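Long-range contact in amidohydrolase 2 (Bifidobacterium longum subsp. infantis, PDB 6UVZ), which is probably a hydrolase of the metallo-dependent hydrolase superfamily: residues L125-C138 / A150-D162. Residues are numbered along the deposited sequence; the frame is centred on the assembly and turned at random.
Sequences LRAMAAKGLPFELC and AFAQVPEVTVIID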
ATOM      1  N   LEU A 125      -4.097  -2.948 -17.203  1.00 27.48           N
ATOM      2  CA  LEU A 125      -4.824  -3.446 -16.040  1.00 27.83           C
ATOM      3  C   LEU A 125      -5.438  -4.811 -16.318  1.00 37.42           C
ATOM      4  O   LEU A 125      -5.417  -5.697 -15.456  1.00 35.66           O
ATOM      5  CB  LEU A 125      -5.905  -2.444 -15.626  1.00 36.11           C
ATOM      6  CG  LEU A 125      -5.448  -1.076 -15.113  1.00 37.71           C
ATOM      7  CD1 LEU A 125      -6.613  -0.097 -15.081  1.00 37.54           C
ATOM      8  CD2 LEU A 125      -4.819  -1.192 -13.737  1.00 28.72           C
ATOM      9  N   ARG A 126      -5.984  -5.002 -17.523  1.00 34.51           N
ATOM     10  CA  ARG A 126      -6.565  -6.295 -17.872  1.00 29.09           C
ATOM     11  C   ARG A 126      -5.499  -7.380 -17.941  1.00 38.17           C
ATOM     12  O   ARG A 126      -5.756  -8.533 -17.579  1.00 45.17           O
ATOM     13  CB  ARG A 126      -7.307  -6.197 -19.204  1.00 28.26           C
ATOM     14  CG  ARG A 126      -8.247  -5.008 -19.314  1.00 37.12           C
ATOM     15  CD  ARG A 126      -9.087  -5.093 -20.578  1.00 39.29           C
ATOM     16  NE  ARG A 126      -9.664  -3.801 -20.944  1.00 46.16           N
ATOM     17  CZ  ARG A 126     -10.782  -3.306 -20.425  1.00 55.31           C
ATOM     18  NH1 ARG A 126     -11.450  -3.992 -19.507  1.00 57.53           N
ATOM     19  NH2 ARG A 126     -11.230  -2.122 -20.820  1.00 61.47           N
ATOM     20  N   ALA A 127      -4.296  -7.029 -18.405  1.00 35.06           N
ATOM     21  CA  ALA A 127      -3.215  -8.007 -18.468  1.00 29.49           C
ATOM     22  C   ALA A 127      -2.796  -8.456 -17.073  1.00 38.26           C
ATOM     23  O   ALA A 127      -2.597  -9.652 -16.836  1.00 33.65           O
ATOM     24  CB  ALA A 127      -2.024  -7.423 -19.228  1.00 18.08           C
HETATM   25  N   MSE A 128      -2.662  -7.515 -16.143  1.00 40.59           N
HETATM   26  CA  MSE A 128      -2.325  -7.837 -14.763  1.00 37.22           C
HETATM   27  C   MSE A 128      -3.433  -8.647 -14.100  1.00 41.36           C
HETATM   28  O   MSE A 128      -3.165  -9.553 -13.309  1.00 32.81           O
HETATM   29  CB  MSE A 128      -2.062  -6.560 -13.962  1.00 36.65           C
HETATM   30  CG  MSE A 128      -0.790  -5.833 -14.353  1.00 48.02           C
HETATM   31 SE   MSE A 128      -0.480  -4.246 -13.266  0.80 49.23          SE
HETATM   32  CE  MSE A 128      -1.897  -3.123 -13.967  1.00 62.56           C
ATOM     33  N   ALA A 129      -4.681  -8.310 -14.431  1.00 41.33           N
ATOM     34  CA  ALA A 129      -5.817  -9.033 -13.871  1.00 32.56           C
ATOM     35  C   ALA A 129      -5.805 -10.496 -14.292  1.00 32.53           C
ATOM     36  O   ALA A 129      -6.088 -11.384 -13.479  1.00 40.89           O
ATOM     37  CB  ALA A 129      -7.125  -8.366 -14.291  1.00 32.84           C
ATOM     38  N   ALA A 130      -5.483 -10.770 -15.558  1.00 34.01           N
ATOM     39  CA  ALA A 130      -5.430 -12.150 -16.021  1.00 26.25           C
ATOM     40  C   ALA A 130      -4.227 -12.898 -15.462  1.00 36.36           C
ATOM     41  O   ALA A 130      -4.190 -14.130 -15.534  1.00 36.34           O
ATOM     42  CB  ALA A 130      -5.411 -12.195 -17.548  1.00 26.35           C
ATOM     43  N   LYS A 131      -3.249 -12.183 -14.908  1.00 36.97           N
ATOM     44  CA  LYS A 131      -2.055 -12.784 -14.328  1.00 24.11           C
ATOM     45  C   LYS A 131      -2.102 -12.849 -12.808  1.00 34.26           C
ATOM     46  O   LYS A 131      -1.157 -13.353 -12.195  1.00 26.54           O
ATOM     47  CB  LYS A 131      -0.812 -12.006 -14.772  1.00 28.18           C
ATOM     48  CG  LYS A 131      -0.429 -12.205 -16.231  1.00 35.73           C
ATOM     49  CD  LYS A 131       0.246 -13.550 -16.439  1.00 47.24           C
ATOM     50  CE  LYS A 131       0.817 -13.679 -17.843  1.00 53.05           C
ATOM     51  NZ  LYS A 131      -0.240 -13.620 -18.890  1.00 74.68           N
ATOM     52  N   GLY A 132      -3.169 -12.354 -12.187  1.00 29.13           N
ATOM     53  CA  GLY A 132      -3.241 -12.332 -10.739  1.00 31.34           C
ATOM     54  C   GLY A 132      -2.341 -11.304 -10.093  1.00 38.87           C
ATOM     55  O   GLY A 132      -1.847 -11.531  -8.985  1.00 49.03           O
ATOM     56  N   LEU A 133      -2.116 -10.173 -10.758  1.00 31.22           N
ATOM     57  CA  LEU A 133      -1.227  -9.136 -10.249  1.00 31.03           C
ATOM     58  C   LEU A 133      -2.042  -7.943  -9.775  1.00 30.23           C
ATOM     59  O   LEU A 133      -2.612  -7.218 -10.608  1.00 38.25           O
ATOM     60  CB  LEU A 133      -0.235  -8.703 -11.330  1.00 29.28           C
ATOM     61  CG  LEU A 133       0.749  -9.763 -11.829  1.00 27.62           C
ATOM     62  CD1 LEU A 133       1.580  -9.216 -12.980  1.00 32.65           C
ATOM     63  CD2 LEU A 133       1.645 -10.234 -10.697  1.00 23.93           C
ATOM     64  N   PRO A 134      -2.141  -7.700  -8.472  1.00 21.22           N
ATOM     65  CA  PRO A 134      -2.823  -6.493  -7.997  1.00 26.44           C
ATOM     66  C   PRO A 134      -2.021  -5.244  -8.327  1.00 35.50           C
ATOM     67  O   PRO A 134      -0.802  -5.280  -8.507  1.00 39.30           O
ATOM     68  CB  PRO A 134      -2.919  -6.703  -6.480  1.00 19.49           C
ATOM     69  CG  PRO A 134      -2.682  -8.171  -6.270  1.00 34.44           C
ATOM     70  CD  PRO A 134      -1.747  -8.583  -7.364  1.00 26.40           C
ATOM     71  N   PHE A 135      -2.729  -4.122  -8.407  1.00 31.18           N
ATOM     72  CA  PHE A 135      -2.112  -2.830  -8.671  1.00 31.86           C
ATOM     73  C   PHE A 135      -2.167  -1.960  -7.423  1.00 35.86           C
ATOM     74  O   PHE A 135      -3.194  -1.895  -6.741  1.00 45.61           O
ATOM     75  CB  PHE A 135      -2.794  -2.107  -9.835  1.00 30.27           C
ATOM     76  CG  PHE A 135      -2.196  -0.763 -10.137  1.00 31.97           C
ATOM     77  CD1 PHE A 135      -0.980  -0.664 -10.793  1.00 31.75           C
ATOM     78  CD2 PHE A 135      -2.844   0.400  -9.761  1.00 27.64           C
ATOM     79  CE1 PHE A 135      -0.423   0.570 -11.070  1.00 29.22           C
ATOM     80  CE2 PHE A 135      -2.293   1.638 -10.036  1.00 31.69           C
ATOM     81  CZ  PHE A 135      -1.082   1.722 -10.691  1.00 39.37           C
ATOM     82  N   GLU A 136      -1.054  -1.289  -7.136  1.00 37.65           N
ATOM     83  CA  GLU A 136      -0.929  -0.409  -5.981  1.00 30.56           C
ATOM     84  C   GLU A 136      -1.084   1.029  -6.464  1.00 40.01           C
ATOM     85  O   GLU A 136      -0.231   1.541  -7.196  1.00 37.27           O
ATOM     86  CB  GLU A 136       0.415  -0.622  -5.289  1.00 30.35           C
ATOM     87  CG  GLU A 136       0.386  -0.458  -3.784  1.00 55.91           C
ATOM     88  CD  GLU A 136      -0.095  -1.706  -3.072  1.00 53.27           C
ATOM     89  OE1 GLU A 136       0.133  -2.816  -3.596  1.00 45.04           O
ATOM     90  OE2 GLU A 136      -0.701  -1.575  -1.990  1.00 53.87           O
ATOM     91  N   LEU A 137      -2.174   1.680  -6.059  1.00 40.26           N
ATOM     92  CA  LEU A 137      -2.512   3.019  -6.531  1.00 37.12           C
ATOM     93  C   LEU A 137      -2.065   4.050  -5.500  1.00 40.42           C
ATOM     94  O   LEU A 137      -2.637   4.136  -4.410  1.00 46.92           O
ATOM     95  CB  LEU A 137      -4.010   3.136  -6.804  1.00 30.37           C
ATOM     96  CG  LEU A 137      -4.504   4.531  -7.194  1.00 27.63           C
ATOM     97  CD1 LEU A 137      -3.749   5.048  -8.405  1.00 29.96           C
ATOM     98  CD2 LEU A 137      -5.999   4.524  -7.464  1.00 39.71           C
ATOM     99  N   CYS A 138      -1.048   4.835  -5.853  1.00 40.69           N
ATOM    100  CA  CYS A 138      -0.582   5.954  -5.039  1.00 49.24           C
ATOM    101  C   CYS A 138      -0.526   7.182  -5.934  1.00 56.73           C
ATOM    102  O   CYS A 138       0.342   7.278  -6.809  1.00 60.54           O
ATOM    103  CB  CYS A 138       0.786   5.662  -4.419  1.00 52.93           C
ATOM    104  SG  CYS A 138       1.417   6.979  -3.353  1.00 58.19           S
ATOM    105  N   ALA A 150     -10.886   4.885 -14.483  1.00 67.42           N
ATOM    106  CA  ALA A 150      -9.938   3.918 -15.024  1.00 50.34           C
ATOM    107  C   ALA A 150     -10.250   2.509 -14.533  1.00 44.78           C
ATOM    108  O   ALA A 150     -10.406   1.581 -15.334  1.00 52.43           O
ATOM    109  CB  ALA A 150      -8.510   4.316 -14.652  1.00 41.26           C
ATOM    110  N   PHE A 151     -10.348   2.332 -13.214  1.00 42.62           N
ATOM    111  CA  PHE A 151     -10.608   1.017 -12.645  1.00 52.76           C
ATOM    112  C   PHE A 151     -12.066   0.592 -12.763  1.00 59.59           C
ATOM    113  O   PHE A 151     -12.373  -0.577 -12.508  1.00 54.02           O
ATOM    114  CB  PHE A 151     -10.170   0.987 -11.178  1.00 55.41           C
ATOM    115  CG  PHE A 151      -8.693   1.172 -10.988  1.00 60.67           C
ATOM    116  CD1 PHE A 151      -7.824   0.102 -11.118  1.00 59.44           C
ATOM    117  CD2 PHE A 151      -8.170   2.419 -10.685  1.00 55.06           C
ATOM    118  CE1 PHE A 151      -6.464   0.272 -10.947  1.00 52.75           C
ATOM    119  CE2 PHE A 151      -6.811   2.595 -10.515  1.00 50.00           C
ATOM    120  CZ  PHE A 151      -5.957   1.520 -10.645  1.00 51.44           C
ATOM    121  N   ALA A 152     -12.967   1.503 -13.137  1.00 67.73           N
ATOM    122  CA  ALA A 152     -14.339   1.098 -13.419  1.00 65.24           C
ATOM    123  C   ALA A 152     -14.424   0.289 -14.705  1.00 66.52           C
ATOM    124  O   ALA A 152     -15.278  -0.598 -14.824  1.00 65.94           O
ATOM    125  CB  ALA A 152     -15.251   2.322 -13.500  1.00 59.04           C
ATOM    126  N   GLN A 153     -13.551   0.575 -15.673  1.00 59.52           N
ATOM    127  CA  GLN A 153     -13.518  -0.199 -16.906  1.00 58.82           C
ATOM    128  C   GLN A 153     -12.897  -1.574 -16.704  1.00 66.47           C
ATOM    129  O   GLN A 153     -13.185  -2.491 -17.480  1.00 77.09           O
ATOM    130  CB  GLN A 153     -12.747   0.561 -17.986  1.00 54.38           C
ATOM    131  CG  GLN A 153     -13.177   2.009 -18.156  1.00 57.22           C
ATOM    132  CD  GLN A 153     -12.330   2.750 -19.170  1.00 60.69           C
ATOM    133  OE1 GLN A 153     -11.958   2.199 -20.206  1.00 72.51           O
ATOM    134  NE2 GLN A 153     -12.015   4.006 -18.873  1.00 47.03           N
ATOM    135  N   VAL A 154     -12.056  -1.734 -15.687  1.00 63.77           N
ATOM    136  CA  VAL A 154     -11.424  -3.017 -15.392  1.00 61.03           C
ATOM    137  C   VAL A 154     -11.808  -3.435 -13.976  1.00 69.96           C
ATOM    138  O   VAL A 154     -10.998  -3.294 -13.048  1.00 59.65           O
ATOM    139  CB  VAL A 154      -9.896  -2.939 -15.552  1.00 48.83           C
ATOM    140  CG1 VAL A 154      -9.287  -4.334 -15.548  1.00 60.66           C
ATOM    141  CG2 VAL A 154      -9.530  -2.194 -16.827  1.00 36.75           C
ATOM    142  N   PRO A 155     -13.025  -3.941 -13.754  1.00 72.35           N
ATOM    143  CA  PRO A 155     -13.401  -4.379 -12.401  1.00 56.26           C
ATOM    144  C   PRO A 155     -12.735  -5.673 -11.969  1.00 50.53           C
ATOM    145  O   PRO A 155     -12.802  -6.010 -10.780  1.00 57.65           O
ATOM    146  CB  PRO A 155     -14.921  -4.547 -12.500  1.00 50.57           C
ATOM    147  CG  PRO A 155     -15.158  -4.873 -13.935  1.00 48.38           C
ATOM    148  CD  PRO A 155     -14.139  -4.081 -14.709  1.00 68.09           C
ATOM    149  N   GLU A 156     -12.094  -6.402 -12.882  1.00 44.71           N
ATOM    150  CA  GLU A 156     -11.482  -7.680 -12.550  1.00 46.63           C
ATOM    151  C   GLU A 156     -10.063  -7.550 -12.013  1.00 41.53           C
ATOM    152  O   GLU A 156      -9.493  -8.552 -11.569  1.00 40.20           O
ATOM    153  CB  GLU A 156     -11.479  -8.608 -13.773  1.00 37.18           C
ATOM    154  CG  GLU A 156     -10.670  -8.103 -14.959  1.00 50.98           C
ATOM    155  CD  GLU A 156     -11.448  -7.154 -15.851  1.00 66.19           C
ATOM    156  OE1 GLU A 156     -12.564  -6.750 -15.464  1.00 67.48           O
ATOM    157  OE2 GLU A 156     -10.945  -6.816 -16.943  1.00 73.88           O
ATOM    158  N   VAL A 157      -9.478  -6.356 -12.038  1.00 40.25           N
ATOM    159  CA  VAL A 157      -8.150  -6.138 -11.479  1.00 33.04           C
ATOM    160  C   VAL A 157      -8.295  -5.707 -10.026  1.00 39.39           C
ATOM    161  O   VAL A 157      -9.232  -4.985  -9.663  1.00 48.75           O
ATOM    162  CB  VAL A 157      -7.360  -5.100 -12.304  1.00 23.82           C
ATOM    163  CG1 VAL A 157      -7.964  -3.711 -12.169  1.00 20.90           C
ATOM    164  CG2 VAL A 157      -5.894  -5.091 -11.895  1.00 20.13           C
ATOM    165  N   THR A 158      -7.379  -6.173  -9.183  1.00 48.96           N
ATOM    166  CA  THR A 158      -7.366  -5.810  -7.772  1.00 38.65           C
ATOM    167  C   THR A 158      -6.565  -4.526  -7.600  1.00 37.46           C
ATOM    168  O   THR A 158      -5.360  -4.499  -7.871  1.00 43.16           O
ATOM    169  CB  THR A 158      -6.772  -6.934  -6.924  1.00 37.60           C
ATOM    170  OG1 THR A 158      -7.588  -8.106  -7.043  1.00 42.48           O
ATOM    171  CG2 THR A 158      -6.700  -6.519  -5.463  1.00 20.49           C
ATOM    172  N   VAL A 159      -7.236  -3.465  -7.160  1.00 32.47           N
ATOM    173  CA  VAL A 159      -6.613  -2.165  -6.945  1.00 32.32           C
ATOM    174  C   VAL A 159      -6.601  -1.885  -5.449  1.00 34.67           C
ATOM    175  O   VAL A 159      -7.605  -2.100  -4.760  1.00 49.46           O
ATOM    176  CB  VAL A 159      -7.349  -1.054  -7.716  1.00 27.86           C
ATOM    177  CG1 VAL A 159      -8.852  -1.137  -7.478  1.00 22.00           C
ATOM    178  CG2 VAL A 159      -6.813   0.316  -7.326  1.00 32.07           C
ATOM    179  N   ILE A 160      -5.461  -1.423  -4.945  1.00 28.11           N
ATOM    180  CA  ILE A 160      -5.298  -1.078  -3.538  1.00 32.87           C
ATOM    181  C   ILE A 160      -5.001   0.412  -3.466  1.00 38.20           C
ATOM    182  O   ILE A 160      -3.961   0.870  -3.958  1.00 43.31           O
ATOM    183  CB  ILE A 160      -4.192  -1.897  -2.859  1.00 33.76           C
ATOM    184  CG1 ILE A 160      -4.576  -3.376  -2.783  1.00 35.10           C
ATOM    185  CG2 ILE A 160      -3.925  -1.357  -1.470  1.00 39.98           C
ATOM    186  CD1 ILE A 160      -4.125  -4.201  -3.969  1.00 39.82           C
ATOM    187  N   ILE A 161      -5.911   1.171  -2.859  1.00 40.71           N
ATOM    188  CA  ILE A 161      -5.754   2.616  -2.727  1.00 42.61           C
ATOM    189  C   ILE A 161      -4.778   2.879  -1.585  1.00 46.67           C
ATOM    190  O   ILE A 161      -5.061   2.563  -0.427  1.00 49.15           O
ATOM    191  CB  ILE A 161      -7.098   3.308  -2.479  1.00 45.36           C
ATOM    192  CG1 ILE A 161      -8.182   2.741  -3.397  1.00 46.39           C
ATOM    193  CG2 ILE A 161      -6.969   4.804  -2.693  1.00 44.59           C
ATOM    194  CD1 ILE A 161      -7.909   2.928  -4.867  1.00 56.55           C
ATOM    195  N   ASP A 162      -3.624   3.457  -1.906  1.00 51.02           N
ATOM    196  CA  ASP A 162      -2.592   3.703  -0.907  1.00 48.77           C
ATOM    197  C   ASP A 162      -2.898   4.966  -0.114  1.00 63.12           C
ATOM    198  O   ASP A 162      -3.255   6.001  -0.688  1.00 77.06           O
ATOM    199  CB  ASP A 162      -1.218   3.831  -1.567  1.00 44.07           C
ATOM    200  CG  ASP A 162      -0.692   2.511  -2.083  1.00 57.79           C
ATOM    201  OD1 ASP A 162      -1.399   1.490  -1.941  1.00 63.17           O
ATOM    202  OD2 ASP A 162       0.432   2.495  -2.627  1.00 59.87           O
TER
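With CG of Phe151 anti to its carbonyl carbon (chi1 -64°) and CG of Phe135 anti to its backbone N (chi1 180°), the two rings meet between helix 144-153 and strand 135-137. Phe135 CD2 comes within 3.4 Å of Phe151 CZ, near the plane of the Phe151 ring; the planes lie 35° apart and the ring centroids 5.8 Å, an oblique pairing. Around the rest of that ring, Leu125 CD2 from helix 119-131 reaches CE1 of Phe151 at 3.6 Å, Leu137 CD2 approaches CE2, and Val159 CG2 lies over one face. An alanine in place of Phe151 would probably open a gap among Leu125, Phe135 and Leu137, leaving the Phe135 ring freer to turn.

Farther out, Val154 CG2 packs on Leu125 CB and over one face of the Arg126 guanidinium. Arg126 NH1 donates to Gln153 O at 3.1 Å from above the carbonyl plane, while Glu156 OE2 forms only a long salt bridge with the same nitrogen. Ala129 CB rests against Val157 CB at 3.8 Å, bringing helix 119-131 close to the type I turn of Val154 to Val157.

Pairing of the strands is parallel: the axes of 135-137 and 159-161 approach to 4.8 Å. Phe135 N donates to Thr158 O at 2.7 Å and Phe135 O accepts from Ile160 N, then Leu137 N and O bond to Ile160 O and Asp162 N. On the face bearing Glu136 and Ile160, Glu136 OE2 lies near Asp162 OD1, two acceptors that are not hydrogen-bonded; Lys190, salt-bridged to Glu136 OE2, would probably offset the like charges, and Tyr255 OH also bonds that oxygen. Strand 135-137, helix 144-153 and strand 159-161 form a beta-alpha-beta crossover, the repeating element of the TIM barrel expected for this superfamily.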